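Local coordinates for protein metallocarboxypeptidase (Trypanosoma cruzi, PDB 3DWC) that probably releases single amino acids, other than proline, from the C-terminal ends of peptides as a metal-dependent carboxypeptidase of the M32 family, at residues V102-V107 / F139-K144; V200-G205 / I341-P346. One frame throughout, in Å; residues are numbered along the deposited sequence.

Contact 1 of 2, residues V102-V107 / F139-K144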
# COMPACT_ATOMS: atom_id res chain seq x y z
N VAL B 102 24.38 10.92 -11.43
CA VAL B 102 23.08 10.37 -11.03
C VAL B 102 21.91 11.31 -11.36
O VAL B 102 20.96 10.88 -12.00
CB VAL B 102 23.08 9.96 -9.52
CG1 VAL B 102 21.67 9.74 -9.00
CG2 VAL B 102 23.92 8.72 -9.32
N GLU B 103 21.99 12.57 -10.93
CA GLU B 103 20.93 13.55 -11.22
C GLU B 103 20.77 13.82 -12.71
O GLU B 103 19.66 13.96 -13.20
CB GLU B 103 21.16 14.88 -10.47
CG GLU B 103 20.21 15.08 -9.28
CD GLU B 103 18.80 15.49 -9.71
OE1 GLU B 103 17.90 14.62 -9.75
OE2 GLU B 103 18.58 16.69 -10.01
N ARG B 104 21.90 13.87 -13.42
CA ARG B 104 21.88 14.01 -14.87
C ARG B 104 21.19 12.82 -15.56
O ARG B 104 20.42 13.01 -16.51
CB ARG B 104 23.31 14.12 -15.40
CG ARG B 104 23.39 14.63 -16.84
CD ARG B 104 24.62 14.11 -17.57
NE ARG B 104 25.83 14.08 -16.74
CZ ARG B 104 27.03 13.70 -17.19
NH1 ARG B 104 27.18 13.34 -18.47
NH2 ARG B 104 28.08 13.70 -16.38
N LYS B 105 21.49 11.60 -15.10
CA LYS B 105 20.87 10.42 -15.68
C LYS B 105 19.38 10.51 -15.46
O LYS B 105 18.60 10.37 -16.40
CB LYS B 105 21.42 9.12 -15.07
CG LYS B 105 20.72 7.87 -15.60
CD LYS B 105 21.44 6.58 -15.26
CE LYS B 105 20.77 5.38 -15.96
NZ LYS B 105 21.32 4.08 -15.48
N THR B 106 19.00 10.76 -14.21
CA THR B 106 17.60 10.86 -13.80
C THR B 106 16.78 11.86 -14.62
O THR B 106 15.64 11.57 -14.99
CB THR B 106 17.51 11.27 -12.32
OG1 THR B 106 18.23 10.32 -11.53
CG2 THR B 106 16.05 11.34 -11.85
N VAL B 107 17.37 13.02 -14.89
CA VAL B 107 16.72 14.06 -15.68
C VAL B 107 16.55 13.60 -17.11
O VAL B 107 15.47 13.73 -17.69
CB VAL B 107 17.52 15.41 -15.69
CG1 VAL B 107 17.03 16.32 -16.84
CG2 VAL B 107 17.39 16.12 -14.34
N PHE B 139 25.21 5.97 -21.22
CA PHE B 139 25.46 4.54 -20.93
C PHE B 139 26.92 4.20 -21.04
O PHE B 139 27.44 3.46 -20.20
CB PHE B 139 24.71 3.63 -21.92
CG PHE B 139 23.22 3.68 -21.82
CD1 PHE B 139 22.44 3.56 -22.95
CD2 PHE B 139 22.58 3.79 -20.57
CE1 PHE B 139 21.07 3.58 -22.87
CE2 PHE B 139 21.21 3.80 -20.49
CZ PHE B 139 20.46 3.71 -21.63
N ARG B 140 27.57 4.72 -22.08
CA ARG B 140 29.01 4.53 -22.27
C ARG B 140 29.78 5.13 -21.11
O ARG B 140 30.79 4.58 -20.66
CB ARG B 140 29.50 5.18 -23.56
CG ARG B 140 29.06 4.50 -24.86
CD ARG B 140 29.36 5.40 -26.06
NE ARG B 140 28.88 4.83 -27.33
CZ ARG B 140 28.93 5.46 -28.50
NH1 ARG B 140 28.49 4.86 -29.61
NH2 ARG B 140 29.41 6.70 -28.58
N GLU B 141 29.29 6.28 -20.63
CA GLU B 141 29.90 6.97 -19.49
C GLU B 141 29.61 6.20 -18.22
O GLU B 141 30.48 6.06 -17.35
CB GLU B 141 29.37 8.39 -19.36
CG GLU B 141 30.07 9.22 -18.27
CD GLU B 141 29.57 10.65 -18.17
OE1 GLU B 141 28.50 10.95 -18.74
OE2 GLU B 141 30.26 11.47 -17.52
N GLU B 142 28.39 5.70 -18.11
CA GLU B 142 28.00 4.85 -16.99
C GLU B 142 28.89 3.61 -16.88
O GLU B 142 29.46 3.36 -15.82
CB GLU B 142 26.52 4.46 -17.06
CG GLU B 142 26.04 3.79 -15.77
CD GLU B 142 24.53 3.62 -15.69
OE1 GLU B 142 23.81 4.16 -16.55
OE2 GLU B 142 24.06 2.93 -14.74
N GLY B 143 29.05 2.87 -17.97
CA GLY B 143 29.92 1.70 -18.00
C GLY B 143 31.29 1.96 -17.43
O GLY B 143 31.80 1.18 -16.59
N LYS B 144 31.91 3.05 -17.86
CA LYS B 144 33.24 3.39 -17.37
C LYS B 144 33.28 3.60 -15.84
O LYS B 144 34.18 3.11 -15.15
CB LYS B 144 33.79 4.61 -18.11
CG LYS B 144 34.32 4.30 -19.49
CD LYS B 144 34.96 5.53 -20.13
CE LYS B 144 35.27 5.32 -21.62
NZ LYS B 144 34.06 4.89 -22.40

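Contact 2 of 2, residues V200-G205 / I341-P346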
# COMPACT_ATOMS: atom_id res chain seq x y z
N VAL B 200 -5.91 -26.72 -35.75
CA VAL B 200 -5.83 -26.04 -34.48
C VAL B 200 -7.16 -25.29 -34.27
O VAL B 200 -7.49 -24.39 -35.03
CB VAL B 200 -4.63 -25.06 -34.41
CG1 VAL B 200 -4.58 -24.39 -33.04
CG2 VAL B 200 -3.30 -25.77 -34.70
N LEU B 201 -7.92 -25.70 -33.25
CA LEU B 201 -9.16 -25.03 -32.87
C LEU B 201 -8.82 -23.96 -31.84
O LEU B 201 -8.26 -24.26 -30.76
CB LEU B 201 -10.14 -26.04 -32.31
CG LEU B 201 -10.36 -27.32 -33.12
CD1 LEU B 201 -11.25 -28.28 -32.35
CD2 LEU B 201 -10.97 -27.03 -34.49
N GLU B 202 -9.13 -22.71 -32.18
CA GLU B 202 -8.94 -21.61 -31.27
C GLU B 202 -10.02 -21.61 -30.20
O GLU B 202 -11.22 -21.73 -30.51
CB GLU B 202 -8.98 -20.26 -31.99
CG GLU B 202 -7.68 -19.92 -32.69
CD GLU B 202 -6.54 -19.74 -31.74
OE1 GLU B 202 -5.51 -20.40 -31.98
OE2 GLU B 202 -6.67 -18.97 -30.75
N PRO B 203 -9.62 -21.47 -28.95
CA PRO B 203 -10.65 -21.28 -27.93
C PRO B 203 -11.57 -20.09 -28.22
O PRO B 203 -11.09 -19.00 -28.57
CB PRO B 203 -9.83 -21.05 -26.67
CG PRO B 203 -8.54 -21.81 -26.95
CD PRO B 203 -8.27 -21.49 -28.37
N LYS B 204 -12.88 -20.30 -28.08
CA LYS B 204 -13.88 -19.24 -28.29
C LYS B 204 -14.42 -18.60 -27.01
O LYS B 204 -14.99 -19.26 -26.16
CB LYS B 204 -15.02 -19.81 -29.13
CG LYS B 204 -14.58 -20.08 -30.59
CD LYS B 204 -15.06 -21.42 -31.12
CE LYS B 204 -15.25 -21.43 -32.67
NZ LYS B 204 -16.70 -21.21 -32.97
N GLY B 205 -14.25 -17.29 -26.88
CA GLY B 205 -14.79 -16.52 -25.76
C GLY B 205 -16.26 -16.14 -25.93
O GLY B 205 -16.90 -16.53 -26.90
N ILE B 341 -0.96 -23.55 -27.40
CA ILE B 341 0.08 -23.01 -26.51
C ILE B 341 1.52 -23.11 -27.10
O ILE B 341 2.39 -22.28 -26.74
CB ILE B 341 -0.01 -23.71 -25.08
CG1 ILE B 341 -1.35 -23.44 -24.36
CG2 ILE B 341 1.08 -23.32 -24.11
CD1 ILE B 341 -1.64 -22.08 -24.09
N GLN B 342 1.79 -24.08 -27.99
CA GLN B 342 3.14 -24.28 -28.58
C GLN B 342 3.23 -23.77 -30.01
O GLN B 342 4.16 -24.07 -30.73
CB GLN B 342 3.57 -25.74 -28.57
CG GLN B 342 3.85 -26.28 -27.16
CD GLN B 342 4.34 -27.70 -27.15
OE1 GLN B 342 4.63 -28.30 -28.19
NE2 GLN B 342 4.47 -28.26 -25.95
N ARG B 343 2.22 -23.01 -30.43
CA ARG B 343 2.18 -22.52 -31.81
C ARG B 343 3.36 -21.60 -32.08
O ARG B 343 3.68 -20.78 -31.24
CB ARG B 343 0.89 -21.75 -32.07
CG ARG B 343 0.66 -21.52 -33.56
CD ARG B 343 -0.30 -20.38 -33.78
NE ARG B 343 -1.62 -20.82 -34.22
CZ ARG B 343 -2.74 -20.81 -33.49
NH1 ARG B 343 -2.76 -20.40 -32.20
NH2 ARG B 343 -3.86 -21.21 -34.08
N VAL B 344 3.99 -21.78 -33.23
CA VAL B 344 5.16 -21.01 -33.63
C VAL B 344 4.76 -20.08 -34.77
O VAL B 344 4.33 -20.54 -35.83
CB VAL B 344 6.36 -21.91 -34.01
CG1 VAL B 344 7.48 -21.08 -34.58
CG2 VAL B 344 6.84 -22.67 -32.75
N SER B 345 4.89 -18.78 -34.51
CA SER B 345 4.52 -17.76 -35.49
C SER B 345 5.36 -16.50 -35.29
O SER B 345 5.07 -15.69 -34.42
CB SER B 345 3.05 -17.39 -35.37
OG SER B 345 2.70 -16.69 -36.55
N PRO B 346 6.42 -16.35 -36.08
CA PRO B 346 7.29 -15.20 -35.91
C PRO B 346 6.57 -13.89 -36.13
O PRO B 346 5.68 -13.83 -36.94
CB PRO B 346 8.35 -15.40 -36.97
CG PRO B 346 8.34 -16.84 -37.21
CD PRO B 346 6.91 -17.24 -37.13

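Contact 1 of 2, residues V102-V107 / F139-K144
Lys105 and Glu142 meet in a salt bridge in which the ammonium NZ lies 2.7 Å from Glu142 OE1, on the syn lone pair of that oxygen, and makes a weak bond of 3.1 Å to Glu142 OE2. One cation thus bridges both carboxylate oxygens. Glu142 OE2 also pairs with Arg146 one turn further along its own helix, so the buried Glu142 has two positive partners, which would probably keep it ionised; Lys105 NZ gains a weak bond to the carbonyl of Gly415. The second bridge runs from Arg104 NH1 to Glu141 OE1 at 2.7 Å, but the hydrogen bond within it is weak, bent to 116°, and Arg104 NH2 to Glu141 OE2 is weak as well at 3.3 Å. With the guanidinium and carboxylate planes turned 58° apart, the ends pair without lying flush. The contact lies within a helical hairpin: helices 99-122 and 125-147 follow one another through a short connection, and adjacent residues on each supply the two bridges. Backbones stay well apart, Lys105 CA to Phe139 CA being 9.1 Å, and the side chains span the distance. Lys105 does so almost fully extended, its CG opposite the backbone N (chi1 176°), while Arg104 NH2 has a second salt-bridge partner in Glu100, one turn earlier on its own helix. The side chains of Arg104 and Lys105 also touch Leu138 of helix 125-147, and those of Glu141 and Glu142 touch Phe101 of helix 99-122.

Contact 2 of 2, residues V200-G205 / I341-P346
Two surface loops, one leaving helix 168-196 and the other leaving helix 334-341, are joined by a salt bridge between Glu202 and Arg343. Arg343 approaches end-on and gives both terminal nitrogens to a single oxygen: NH1 and NH2 each lie 2.8 Å from Glu202 OE1, with N-H...O angles of 140°. The oxygen sits at the guanidinium edge, only 9° from its plane, in the fork between the two nitrogens. From the carboxylate's side the grip is less regular, since NH1 comes to the syn side of OE1 and NH2 to the anti side, both from the same face, and the two planes are 36° apart. Glu202 reaches this position through a bend at chi2, which brings its end closer to the partner loop than its first bond would suggest. Val200 adds a nonpolar neighbour, its CG1 resting 3.4 Å from Arg343 NH2. Both charged residues are exposed, consistent with a bridge at the protein surface. Around it, Val200 and Pro203 lean on helix 334-341, where Asn336 also binds the carbonyl of Leu201, while Val344 and Pro346 pack against helix 168-196 and Val344 further touches Tyr500 of helix 490-501.

Followed from the N terminus, the chain closes contact 1 first, over a gap of 31 residues that is almost wholly helical, so that this link is local to one hairpin. Contact 2 opens later, beyond helices 154-162 and 168-196, and closes across 135 residues that include the small three-stranded sheet and the HExxH helix 259-276, whose two histidines bind cobalt. The two loops are in series, neither nesting nor crossing. Their centres lie 43 Å apart on opposite sides of the chain's centre, with about 26 Å between nearest atoms. Contact 1 joins two helices that are consecutive in the chain, whereas contact 2 ties distant interhelical loops together at the surface.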